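Putative Fe-S biosynthesis protein (Lactobacillus salivarius, PDB 2P2E) is of unknown function but may take part in the assembly of iron-sulphur clusters. Local coordinates at residues D21-L26 with S55-Y60; L27-D32 with R50-S55; D32-L37 with K78-M83. One frame throughout, in Å; residues are numbered along the deposited sequence.

Contact 1 (D21-L26 with S55-Y60)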
ATOM      1  N   ASP A  21      13.343  -5.987  -4.820  1.00 22.86           N
ATOM      2  CA  ASP A  21      13.720  -6.933  -3.774  1.00 24.40           C
ATOM      3  C   ASP A  21      12.879  -8.208  -3.875  1.00 24.87           C
ATOM      4  O   ASP A  21      11.756  -8.245  -3.387  1.00 25.28           O
ATOM      5  CB  ASP A  21      13.509  -6.325  -2.387  1.00 24.72           C
ATOM      6  CG  ASP A  21      14.070  -7.200  -1.274  1.00 25.43           C
ATOM      7  OD1 ASP A  21      14.289  -8.410  -1.498  1.00 25.46           O
ATOM      8  OD2 ASP A  21      14.290  -6.676  -0.168  1.00 25.36           O
ATOM      9  N   SER A  22      13.431  -9.248  -4.492  1.00 25.55           N
ATOM     10  CA  SER A  22      12.737 -10.524  -4.640  1.00 26.80           C
ATOM     11  C   SER A  22      12.091 -10.968  -3.329  1.00 27.57           C
ATOM     12  O   SER A  22      11.047 -11.621  -3.324  1.00 26.83           O
ATOM     13  CB  SER A  22      13.721 -11.610  -5.077  1.00 26.33           C
ATOM     14  OG  SER A  22      14.382 -11.246  -6.268  1.00 29.69           O
ATOM     15  N   ASN A  23      12.733 -10.605  -2.223  1.00 27.94           N
ATOM     16  CA  ASN A  23      12.275 -10.976  -0.892  1.00 29.16           C
ATOM     17  C   ASN A  23      11.287  -9.951  -0.321  1.00 29.11           C
ATOM     18  O   ASN A  23      10.922 -10.013   0.860  1.00 28.68           O
ATOM     19  CB  ASN A  23      13.490 -11.099   0.035  1.00 30.84           C
ATOM     20  CG  ASN A  23      13.336 -12.207   1.062  1.00 33.80           C
ATOM     21  OD1 ASN A  23      13.222 -11.954   2.272  1.00 34.07           O
ATOM     22  ND2 ASN A  23      13.334 -13.452   0.583  1.00 34.07           N
ATOM     23  N   ALA A  24      10.852  -9.016  -1.160  1.00 27.30           N
ATOM     24  CA  ALA A  24       9.934  -7.984  -0.705  1.00 25.60           C
ATOM     25  C   ALA A  24       8.491  -8.139  -1.180  1.00 24.11           C
ATOM     26  O   ALA A  24       8.233  -8.569  -2.308  1.00 23.38           O
ATOM     27  CB  ALA A  24      10.461  -6.622  -1.105  1.00 26.57           C
ATOM     28  N   VAL A  25       7.571  -7.758  -0.295  1.00 22.08           N
ATOM     29  CA  VAL A  25       6.134  -7.809  -0.522  1.00 20.98           C
ATOM     30  C   VAL A  25       5.535  -6.438  -0.188  1.00 20.39           C
ATOM     31  O   VAL A  25       5.943  -5.787   0.765  1.00 19.50           O
ATOM     32  CB  VAL A  25       5.468  -8.889   0.376  1.00 22.04           C
ATOM     33  CG1 VAL A  25       3.952  -8.823   0.264  1.00 21.15           C
ATOM     34  CG2 VAL A  25       5.961 -10.263  -0.020  1.00 21.50           C
ATOM     35  N   LEU A  26       4.567  -6.001  -0.984  1.00 20.90           N
ATOM     36  CA  LEU A  26       3.921  -4.714  -0.768  1.00 19.09           C
ATOM     37  C   LEU A  26       2.560  -4.843  -0.117  1.00 18.40           C
ATOM     38  O   LEU A  26       1.776  -5.735  -0.450  1.00 18.38           O
ATOM     39  CB  LEU A  26       3.762  -3.975  -2.092  1.00 18.37           C
ATOM     40  CG  LEU A  26       5.058  -3.471  -2.713  1.00 18.77           C
ATOM     41  CD1 LEU A  26       4.775  -2.817  -4.031  1.00 15.97           C
ATOM     42  CD2 LEU A  26       5.705  -2.487  -1.775  1.00 18.43           C
ATOM     43  N   SER A  55       9.117  -8.285   4.342  1.00 29.96           N
ATOM     44  CA  SER A  55       9.842  -9.388   3.724  1.00 31.04           C
ATOM     45  C   SER A  55       8.925 -10.599   3.743  1.00 32.51           C
ATOM     46  O   SER A  55       7.994 -10.680   4.547  1.00 32.06           O
ATOM     47  CB  SER A  55      11.117  -9.706   4.502  1.00 30.81           C
ATOM     48  OG  SER A  55      11.968  -8.580   4.583  1.00 31.36           O
ATOM     49  N   LYS A  56       9.196 -11.551   2.864  1.00 34.81           N
ATOM     50  CA  LYS A  56       8.371 -12.739   2.782  1.00 36.85           C
ATOM     51  C   LYS A  56       8.468 -13.619   4.018  1.00 38.54           C
ATOM     52  O   LYS A  56       7.831 -14.667   4.078  1.00 39.32           O
ATOM     53  CB  LYS A  56       8.739 -13.524   1.527  1.00 36.12           C
ATOM     54  CG  LYS A  56       8.529 -12.705   0.261  1.00 36.32           C
ATOM     55  CD  LYS A  56       8.855 -13.484  -1.005  1.00 36.32           C
ATOM     56  CE  LYS A  56       8.487 -12.681  -2.249  1.00 35.66           C
ATOM     57  NZ  LYS A  56       8.968 -13.356  -3.500  1.00 38.03           N
ATOM     58  N   ASP A  57       9.246 -13.200   5.009  1.00 40.77           N
ATOM     59  CA  ASP A  57       9.371 -13.993   6.231  1.00 42.77           C
ATOM     60  C   ASP A  57       8.461 -13.494   7.359  1.00 43.19           C
ATOM     61  O   ASP A  57       8.062 -14.265   8.235  1.00 44.39           O
ATOM     62  CB  ASP A  57      10.830 -14.023   6.719  1.00 44.26           C
ATOM     63  CG  ASP A  57      11.454 -12.638   6.799  1.00 45.51           C
ATOM     64  OD1 ASP A  57      11.889 -12.123   5.749  1.00 46.74           O
ATOM     65  OD2 ASP A  57      11.501 -12.059   7.910  1.00 47.01           O
HETATM   66  N   MSE A  58       8.132 -12.208   7.335  1.00 42.77           N
HETATM   67  CA  MSE A  58       7.274 -11.618   8.357  1.00 42.56           C
HETATM   68  C   MSE A  58       5.838 -12.106   8.195  1.00 41.03           C
HETATM   69  O   MSE A  58       5.403 -12.432   7.091  1.00 41.13           O
HETATM   70  CB  MSE A  58       7.363 -10.093   8.263  1.00 44.27           C
HETATM   71  CG  MSE A  58       8.732  -9.558   8.684  1.00 46.71           C
HETATM   72 SE   MSE A  58       9.178  -7.761   8.057  1.00 54.49          SE
HETATM   73  CE  MSE A  58      10.848  -8.178   7.107  1.00 51.57           C
ATOM     74  N   ASP A  59       5.102 -12.174   9.296  1.00 40.00           N
ATOM     75  CA  ASP A  59       3.726 -12.650   9.234  1.00 38.99           C
ATOM     76  C   ASP A  59       2.712 -11.586   8.836  1.00 36.47           C
ATOM     77  O   ASP A  59       2.098 -10.942   9.681  1.00 36.16           O
ATOM     78  CB  ASP A  59       3.328 -13.265  10.570  1.00 41.14           C
ATOM     79  CG  ASP A  59       1.895 -13.753  10.573  1.00 42.70           C
ATOM     80  OD1 ASP A  59       1.489 -14.431   9.594  1.00 41.25           O
ATOM     81  OD2 ASP A  59       1.178 -13.462  11.560  1.00 44.97           O
ATOM     82  N   TYR A  60       2.537 -11.431   7.532  1.00 33.90           N
ATOM     83  CA  TYR A  60       1.623 -10.458   6.975  1.00 32.41           C
ATOM     84  C   TYR A  60       0.472 -11.199   6.335  1.00 31.27           C
ATOM     85  O   TYR A  60      -0.557 -10.621   6.023  1.00 32.47           O
ATOM     86  CB  TYR A  60       2.348  -9.650   5.906  1.00 31.69           C
ATOM     87  CG  TYR A  60       2.764 -10.484   4.717  1.00 31.48           C
ATOM     88  CD1 TYR A  60       1.901 -10.681   3.647  1.00 30.98           C
ATOM     89  CD2 TYR A  60       4.008 -11.110   4.682  1.00 31.39           C
ATOM     90  CE1 TYR A  60       2.261 -11.481   2.559  1.00 32.29           C
ATOM     91  CE2 TYR A  60       4.381 -11.920   3.603  1.00 31.74           C
ATOM     92  CZ  TYR A  60       3.501 -12.102   2.541  1.00 32.84           C
ATOM     93  OH  TYR A  60       3.848 -12.906   1.463  1.00 32.46           O
TER

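Contact 2 (L27-D32 with R50-S55)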
ATOM      1  N   LEU A  27       2.281  -3.936   0.809  1.00 17.05           N
ATOM      2  CA  LEU A  27       1.012  -3.944   1.493  1.00 17.69           C
ATOM      3  C   LEU A  27       0.331  -2.588   1.439  1.00 18.63           C
ATOM      4  O   LEU A  27       0.967  -1.550   1.628  1.00 20.12           O
ATOM      5  CB  LEU A  27       1.197  -4.325   2.955  1.00 15.30           C
ATOM      6  CG  LEU A  27       2.001  -5.573   3.288  1.00 14.70           C
ATOM      7  CD1 LEU A  27       2.052  -5.694   4.801  1.00 14.07           C
ATOM      8  CD2 LEU A  27       1.377  -6.810   2.667  1.00 13.58           C
ATOM      9  N   LEU A  28      -0.963  -2.601   1.157  1.00 19.08           N
ATOM     10  CA  LEU A  28      -1.743  -1.380   1.165  1.00 19.17           C
ATOM     11  C   LEU A  28      -2.407  -1.506   2.525  1.00 20.65           C
ATOM     12  O   LEU A  28      -3.430  -2.169   2.678  1.00 20.54           O
ATOM     13  CB  LEU A  28      -2.785  -1.386   0.060  1.00 18.80           C
ATOM     14  CG  LEU A  28      -3.686  -0.155   0.046  1.00 20.52           C
ATOM     15  CD1 LEU A  28      -2.865   1.133   0.026  1.00 18.65           C
ATOM     16  CD2 LEU A  28      -4.567  -0.233  -1.170  1.00 21.73           C
ATOM     17  N   ASP A  29      -1.793  -0.885   3.519  1.00 21.16           N
ATOM     18  CA  ASP A  29      -2.275  -0.964   4.880  1.00 23.14           C
ATOM     19  C   ASP A  29      -3.283   0.092   5.288  1.00 23.86           C
ATOM     20  O   ASP A  29      -3.211   1.241   4.867  1.00 25.11           O
ATOM     21  CB  ASP A  29      -1.072  -0.924   5.833  1.00 25.49           C
ATOM     22  CG  ASP A  29      -1.472  -0.898   7.293  1.00 27.45           C
ATOM     23  OD1 ASP A  29      -2.248  -1.785   7.710  1.00 28.39           O
ATOM     24  OD2 ASP A  29      -1.002  -0.000   8.027  1.00 29.86           O
ATOM     25  N   PHE A  30      -4.247  -0.328   6.097  1.00 25.10           N
ATOM     26  CA  PHE A  30      -5.234   0.584   6.640  1.00 25.15           C
ATOM     27  C   PHE A  30      -4.750   0.701   8.084  1.00 25.44           C
ATOM     28  O   PHE A  30      -4.879  -0.226   8.882  1.00 24.22           O
ATOM     29  CB  PHE A  30      -6.639  -0.007   6.581  1.00 25.76           C
ATOM     30  CG  PHE A  30      -7.708   1.001   6.833  1.00 26.00           C
ATOM     31  CD1 PHE A  30      -7.825   2.117   6.006  1.00 27.58           C
ATOM     32  CD2 PHE A  30      -8.565   0.874   7.915  1.00 26.32           C
ATOM     33  CE1 PHE A  30      -8.774   3.101   6.258  1.00 26.69           C
ATOM     34  CE2 PHE A  30      -9.519   1.850   8.179  1.00 25.88           C
ATOM     35  CZ  PHE A  30      -9.622   2.967   7.346  1.00 26.84           C
ATOM     36  N   ASP A  31      -4.157   1.847   8.388  1.00 26.21           N
ATOM     37  CA  ASP A  31      -3.577   2.126   9.689  1.00 27.15           C
ATOM     38  C   ASP A  31      -4.606   2.276  10.786  1.00 27.82           C
ATOM     39  O   ASP A  31      -5.003   3.385  11.103  1.00 28.97           O
ATOM     40  CB  ASP A  31      -2.747   3.399   9.595  1.00 27.59           C
ATOM     41  CG  ASP A  31      -1.769   3.519  10.715  1.00 28.76           C
ATOM     42  OD1 ASP A  31      -1.836   2.675  11.630  1.00 31.03           O
ATOM     43  OD2 ASP A  31      -0.937   4.448  10.684  1.00 29.13           O
ATOM     44  N   ASP A  32      -5.025   1.167  11.381  1.00 28.64           N
ATOM     45  CA  ASP A  32      -6.034   1.217  12.433  1.00 29.45           C
ATOM     46  C   ASP A  32      -5.621   0.427  13.668  1.00 30.49           C
ATOM     47  O   ASP A  32      -6.402   0.255  14.603  1.00 30.91           O
ATOM     48  CB  ASP A  32      -7.364   0.681  11.901  1.00 28.68           C
ATOM     49  CG  ASP A  32      -7.218  -0.675  11.239  1.00 29.26           C
ATOM     50  OD1 ASP A  32      -6.173  -1.327  11.442  1.00 30.01           O
ATOM     51  OD2 ASP A  32      -8.150  -1.093  10.524  1.00 28.81           O
ATOM     52  N   ARG A  50      -1.700   3.668   3.684  1.00 17.94           N
ATOM     53  CA  ARG A  50      -0.269   3.864   3.564  1.00 18.08           C
ATOM     54  C   ARG A  50       0.339   2.592   2.993  1.00 18.36           C
ATOM     55  O   ARG A  50      -0.249   1.518   3.100  1.00 17.98           O
ATOM     56  CB  ARG A  50       0.339   4.169   4.926  1.00 17.24           C
ATOM     57  CG  ARG A  50       0.170   3.045   5.898  1.00 19.49           C
ATOM     58  CD  ARG A  50       0.973   3.258   7.155  1.00 19.15           C
ATOM     59  NE  ARG A  50       0.697   2.201   8.116  1.00 19.42           N
ATOM     60  CZ  ARG A  50       1.390   2.007   9.228  1.00 23.06           C
ATOM     61  NH1 ARG A  50       2.408   2.801   9.527  1.00 24.34           N
ATOM     62  NH2 ARG A  50       1.068   1.015  10.042  1.00 24.12           N
ATOM     63  N   ILE A  51       1.506   2.709   2.375  1.00 18.36           N
ATOM     64  CA  ILE A  51       2.173   1.543   1.811  1.00 19.65           C
ATOM     65  C   ILE A  51       3.239   1.000   2.735  1.00 20.81           C
ATOM     66  O   ILE A  51       4.112   1.733   3.188  1.00 21.33           O
ATOM     67  CB  ILE A  51       2.866   1.854   0.480  1.00 21.01           C
ATOM     68  CG1 ILE A  51       1.874   2.498  -0.474  1.00 21.43           C
ATOM     69  CG2 ILE A  51       3.416   0.580  -0.130  1.00 18.11           C
ATOM     70  CD1 ILE A  51       0.621   1.718  -0.619  1.00 25.83           C
ATOM     71  N   LEU A  52       3.164  -0.294   3.006  1.00 21.18           N
ATOM     72  CA  LEU A  52       4.140  -0.947   3.859  1.00 22.56           C
ATOM     73  C   LEU A  52       4.897  -1.958   3.033  1.00 23.34           C
ATOM     74  O   LEU A  52       4.317  -2.620   2.173  1.00 24.46           O
ATOM     75  CB  LEU A  52       3.449  -1.692   4.999  1.00 23.31           C
ATOM     76  CG  LEU A  52       2.958  -0.971   6.247  1.00 24.68           C
ATOM     77  CD1 LEU A  52       2.307   0.349   5.878  1.00 27.64           C
ATOM     78  CD2 LEU A  52       1.981  -1.883   6.976  1.00 23.85           C
ATOM     79  N   VAL A  53       6.193  -2.070   3.279  1.00 23.66           N
ATOM     80  CA  VAL A  53       6.991  -3.057   2.584  1.00 22.81           C
ATOM     81  C   VAL A  53       7.617  -3.929   3.659  1.00 22.31           C
ATOM     82  O   VAL A  53       8.259  -3.448   4.598  1.00 18.80           O
ATOM     83  CB  VAL A  53       8.059  -2.410   1.679  1.00 22.89           C
ATOM     84  CG1 VAL A  53       8.720  -1.290   2.396  1.00 26.10           C
ATOM     85  CG2 VAL A  53       9.095  -3.448   1.253  1.00 23.32           C
ATOM     86  N   VAL A  54       7.374  -5.224   3.514  1.00 23.15           N
ATOM     87  CA  VAL A  54       7.856  -6.234   4.430  1.00 24.93           C
ATOM     88  C   VAL A  54       8.615  -7.272   3.637  1.00 27.09           C
ATOM     89  O   VAL A  54       8.731  -7.163   2.421  1.00 27.89           O
ATOM     90  CB  VAL A  54       6.686  -6.945   5.105  1.00 23.04           C
ATOM     91  CG1 VAL A  54       5.877  -5.966   5.916  1.00 22.57           C
ATOM     92  CG2 VAL A  54       5.823  -7.596   4.047  1.00 20.99           C
ATOM     93  N   SER A  55       9.117  -8.285   4.342  1.00 29.96           N
ATOM     94  CA  SER A  55       9.842  -9.388   3.724  1.00 31.04           C
ATOM     95  C   SER A  55       8.925 -10.599   3.743  1.00 32.51           C
ATOM     96  O   SER A  55       7.994 -10.680   4.547  1.00 32.06           O
ATOM     97  CB  SER A  55      11.117  -9.706   4.502  1.00 30.81           C
ATOM     98  OG  SER A  55      11.968  -8.580   4.583  1.00 31.36           O
TER

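Contact 3 (D32-L37 with K78-M83)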
ATOM      1  N   ASP A  32      -5.025   1.167  11.381  1.00 28.64           N
ATOM      2  CA  ASP A  32      -6.034   1.217  12.433  1.00 29.45           C
ATOM      3  C   ASP A  32      -5.621   0.427  13.668  1.00 30.49           C
ATOM      4  O   ASP A  32      -6.402   0.255  14.603  1.00 30.91           O
ATOM      5  CB  ASP A  32      -7.364   0.681  11.901  1.00 28.68           C
ATOM      6  CG  ASP A  32      -7.218  -0.675  11.239  1.00 29.26           C
ATOM      7  OD1 ASP A  32      -6.173  -1.327  11.442  1.00 30.01           O
ATOM      8  OD2 ASP A  32      -8.150  -1.093  10.524  1.00 28.81           O
ATOM      9  N   GLY A  33      -4.388  -0.058  13.669  1.00 31.28           N
ATOM     10  CA  GLY A  33      -3.917  -0.810  14.810  1.00 31.36           C
ATOM     11  C   GLY A  33      -4.245  -2.284  14.736  1.00 31.30           C
ATOM     12  O   GLY A  33      -3.787  -3.061  15.570  1.00 32.78           O
ATOM     13  N   VAL A  34      -5.046  -2.681  13.753  1.00 30.71           N
ATOM     14  CA  VAL A  34      -5.388  -4.088  13.609  1.00 31.14           C
ATOM     15  C   VAL A  34      -4.309  -4.821  12.782  1.00 31.97           C
ATOM     16  O   VAL A  34      -3.864  -4.336  11.734  1.00 32.13           O
ATOM     17  CB  VAL A  34      -6.770  -4.260  12.932  1.00 30.33           C
ATOM     18  CG1 VAL A  34      -7.162  -5.727  12.910  1.00 29.55           C
ATOM     19  CG2 VAL A  34      -7.815  -3.458  13.677  1.00 28.58           C
ATOM     20  N   GLY A  35      -3.886  -5.983  13.272  1.00 32.97           N
ATOM     21  CA  GLY A  35      -2.878  -6.762  12.569  1.00 33.31           C
ATOM     22  C   GLY A  35      -1.562  -6.814  13.319  1.00 33.57           C
ATOM     23  O   GLY A  35      -1.206  -5.863  14.023  1.00 32.23           O
ATOM     24  N   ALA A  36      -0.841  -7.924  13.177  1.00 34.46           N
ATOM     25  CA  ALA A  36       0.449  -8.080  13.850  1.00 35.43           C
ATOM     26  C   ALA A  36       1.430  -7.012  13.389  1.00 35.74           C
ATOM     27  O   ALA A  36       2.254  -6.535  14.171  1.00 35.42           O
ATOM     28  CB  ALA A  36       1.032  -9.468  13.578  1.00 34.74           C
ATOM     29  N   LEU A  37       1.329  -6.624  12.123  1.00 36.38           N
ATOM     30  CA  LEU A  37       2.245  -5.629  11.581  1.00 37.38           C
ATOM     31  C   LEU A  37       2.103  -4.251  12.209  1.00 37.57           C
ATOM     32  O   LEU A  37       3.051  -3.465  12.222  1.00 38.01           O
ATOM     33  CB  LEU A  37       2.120  -5.562  10.054  1.00 37.19           C
ATOM     34  CG  LEU A  37       2.752  -6.803   9.395  1.00 37.81           C
ATOM     35  CD1 LEU A  37       1.814  -8.020   9.512  1.00 38.42           C
ATOM     36  CD2 LEU A  37       3.046  -6.505   7.936  1.00 37.76           C
ATOM     37  N   LYS A  78      -5.645  -6.014   4.196  1.00 18.95           N
ATOM     38  CA  LYS A  78      -6.541  -6.638   5.148  1.00 18.05           C
ATOM     39  C   LYS A  78      -7.915  -6.679   4.510  1.00 18.21           C
ATOM     40  O   LYS A  78      -8.439  -5.655   4.079  1.00 17.00           O
ATOM     41  CB  LYS A  78      -6.554  -5.842   6.448  1.00 17.84           C
ATOM     42  CG  LYS A  78      -5.200  -5.840   7.131  1.00 18.44           C
ATOM     43  CD  LYS A  78      -5.184  -5.039   8.414  1.00 18.43           C
ATOM     44  CE  LYS A  78      -5.204  -3.554   8.153  1.00 18.18           C
ATOM     45  NZ  LYS A  78      -4.824  -2.789   9.376  1.00 19.76           N
ATOM     46  N   GLY A  79      -8.481  -7.877   4.426  1.00 17.95           N
ATOM     47  CA  GLY A  79      -9.787  -8.035   3.820  1.00 18.41           C
ATOM     48  C   GLY A  79     -10.767  -6.919   4.107  1.00 19.96           C
ATOM     49  O   GLY A  79     -11.165  -6.196   3.203  1.00 20.87           O
ATOM     50  N   TYR A  80     -11.133  -6.760   5.373  1.00 20.14           N
ATOM     51  CA  TYR A  80     -12.096  -5.746   5.785  1.00 20.27           C
ATOM     52  C   TYR A  80     -11.903  -4.342   5.238  1.00 20.28           C
ATOM     53  O   TYR A  80     -12.873  -3.686   4.896  1.00 21.30           O
ATOM     54  CB  TYR A  80     -12.165  -5.680   7.310  1.00 19.91           C
ATOM     55  CG  TYR A  80     -10.924  -5.147   7.983  1.00 20.49           C
ATOM     56  CD1 TYR A  80     -10.808  -3.798   8.300  1.00 19.42           C
ATOM     57  CD2 TYR A  80      -9.885  -5.999   8.347  1.00 21.39           C
ATOM     58  CE1 TYR A  80      -9.691  -3.307   8.971  1.00 20.28           C
ATOM     59  CE2 TYR A  80      -8.761  -5.520   9.022  1.00 22.83           C
ATOM     60  CZ  TYR A  80      -8.676  -4.173   9.332  1.00 22.67           C
ATOM     61  OH  TYR A  80      -7.587  -3.703  10.032  1.00 24.73           O
ATOM     62  N   SER A  81     -10.671  -3.866   5.156  1.00 20.58           N
ATOM     63  CA  SER A  81     -10.450  -2.513   4.658  1.00 21.92           C
ATOM     64  C   SER A  81     -10.931  -2.348   3.225  1.00 22.93           C
ATOM     65  O   SER A  81     -10.956  -1.245   2.690  1.00 23.34           O
ATOM     66  CB  SER A  81      -8.970  -2.128   4.774  1.00 20.51           C
ATOM     67  OG  SER A  81      -8.135  -3.112   4.203  1.00 20.97           O
ATOM     68  N   LYS A  82     -11.328  -3.454   2.617  1.00 24.95           N
ATOM     69  CA  LYS A  82     -11.820  -3.451   1.245  1.00 26.70           C
ATOM     70  C   LYS A  82     -12.982  -2.476   1.134  1.00 27.52           C
ATOM     71  O   LYS A  82     -13.231  -1.909   0.068  1.00 26.22           O
ATOM     72  CB  LYS A  82     -12.285  -4.861   0.881  1.00 28.79           C
ATOM     73  CG  LYS A  82     -12.619  -5.089  -0.570  1.00 33.27           C
ATOM     74  CD  LYS A  82     -12.937  -6.574  -0.791  1.00 35.90           C
ATOM     75  CE  LYS A  82     -13.200  -6.904  -2.268  1.00 37.03           C
ATOM     76  NZ  LYS A  82     -13.503  -8.362  -2.469  1.00 38.09           N
HETATM   77  N   MSE A  83     -13.686  -2.284   2.249  1.00 28.08           N
HETATM   78  CA  MSE A  83     -14.841  -1.395   2.286  1.00 30.51           C
HETATM   79  C   MSE A  83     -14.444   0.066   2.128  1.00 30.40           C
HETATM   80  O   MSE A  83     -15.283   0.919   1.823  1.00 29.10           O
HETATM   81  CB  MSE A  83     -15.618  -1.582   3.595  1.00 34.34           C
HETATM   82  CG  MSE A  83     -14.917  -1.073   4.845  1.00 40.70           C
HETATM   83 SE   MSE A  83     -16.012  -1.328   6.462  1.00 48.80          SE
HETATM   84  CE  MSE A  83     -17.590  -0.313   5.903  1.00 44.95           C
TER

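Contact 1 (D21-L26 with S55-Y60)
Lys-56 reaches back from the turn that follows strand 49-55 and sends its side chain across Val-25 to the turn that leads into strand 24-30, closing the end of an antiparallel strand pair. Ala-24 and Ser-55 form the outermost non-hydrogen-bonded pair here, and each borders a type I turn, Asp-21 to Ala-24 and Ser-55 to Met-58. The backbone N of Lys-56 donates to Asn-23 O at 3.1 Å, well tilted from the carbonyl plane. With CG anti to its own carbonyl carbon (chi1 -60°) and every later torsion extended, the lysine runs straight out to Ser-22, where NZ meets Ser-22 O at 2.7 Å, nearly along the C=O axis. On the way its CG touches Val-25 CG2 at 3.6 Å, the two side chains crossing at about a right angle.

Val-25 divides its methyls between two partners. CG1 sits over one face of the Tyr-60 ring, 4.2 Å from the centroid, a CH-pi contact; CG2 touches both the lysine chain and the phenol oxygen, 3.7 Å from Tyr-60 OH. Val-54 also packs on the Tyr-60 ring. Asp-21 shapes the first turn and is tied by OD2 to Arg-120 in a salt bridge; its OD1 takes the N-H of Asn-23 in an Asx turn, 2.8 Å away and from above the carboxylate plane.

Contact 2 (L27-D32 with R50-S55)
Leu-27 to Asp-29 pair with Leu-52 to Arg-50 as antiparallel strands, Leu-27/Leu-52 and Asp-29/Arg-50 hydrogen-bonded on both sides of the non-hydrogen-bonded pair Leu-28/Ile-51, and the short axes stand at 127°, a strongly twisted pair. On the face of the bonded pairs, Arg-50 and Asp-29 lie side by side and point the same way. The arginine grips side-on: NE (2.8 Å) and NH2 (3.1 Å) both donate to Asp-29 OD2, which lies at the edge of the guanidinium, in its plane, and offers NE its anti lone pair. The other oxygen, OD1, is taken by Tyr-64 OH. Asp-31 adds a second carboxylate, stacked on a guanidinium face almost parallel to it, with OD2 3.7 Å from Arg-50 CZ; the ion pair, Asp-31 OD1 to NH2, is long and a matter of charge alone, since no N-H points at that oxygen. Leu-52 CG covers the opposite face near the rim, and its CD2 presses on Asp-29 CB at 3.4 Å. An extended chain to NE, after a chi1 of 62°, carries the guanidinium to this slot between leucine and carboxylate. A leucine in place of Arg-50 would probably leave two buried carboxylates, Asp-29 and Asp-31, without their shared counter-charge. The reverse face is apolar, with Leu-28 CD1 and Ile-51 CD1 3.6 Å apart.

Both strands have further neighbours in the sheet: Leu-28 bonds through its backbone to Tyr-76 of strand 75-77, Ile-51 to Ser-115 and Gln-117 of strand 108-118, and Leu-37 from a loop covers Leu-27 and Val-54.

Contact 3 (D32-L37 with K78-M83)
Lys-78 and Asp-32 meet from opposite directions, and the lysine is the one to follow outward. Its CB points toward the 32-37 loop, with CG anti to the carbonyl carbon; CD comes to 3.6 Å from Val-34 O, and the bend at chi3 (-74°) then turns CE and NZ toward Asp-32. CE passes within 4.1 Å of Asp-32 OD1, and NZ closes a salt bridge there at 2.9 Å, meeting OD1 on the syn side but well out of the carboxylate plane. The same NZ donates to Val-34 O at 3.0 Å and, beyond the two segments, to Phe-30 O, its strongest polar partner. Several acceptors thus converge on the ammonium group of a buried lysine, which would probably help keep it charged.

The motif on the acceptor side is an Asx turn, opening the loop between strands 24-30 and 49-55: Asp-32 OD1 takes the backbone N-H of Val-34, and this donor and the lysine reach the oxygen from opposite faces of the carboxylate plane. Gly-33, between Asp-32 and Val-34, takes backbone angles at which a side chain would collide with the carbonyl O of Asp-32.

OD2 turns to Tyr-80, in the 3-10 segment after strand 75-77. The phenol OH donates to its syn lone pair at 2.7 Å, and OD2 lies at the ring edge, in its plane, with the carboxylate turned only 16° from the ring. Val-34 crosses the tyrosine at a slant, its CB nearest Tyr-80 OH at 3.1 Å. Within the same segment, Ser-81 OG bonds back to Lys-78 O at 2.6 Å, on a lone pair in the carbonyl plane.

Overall arrangement
Contact 2 is the core of the set, all of its touching residues buried, whereas contacts 1 and 3 are only partly buried. Contacts 1 and 2 hold the same two strands, 24-30 and 49-55, and share Ser-55; Val-25 N to Val-54 O continues the pairing from one to the other. Contact 3 ties the loop leaving strand 24-30 to the one after strand 75-77, and it joins contact 2 at Asp-32 and through Lys-78, which bonds to Phe-30 O. Leu-37 packs against residues of both other contacts. Chemistry follows place: a lysine on backbone carbonyls at the sheet end, buried arginine-carboxylate charges in the middle, a lysine-aspartate-tyrosine cluster in the loops.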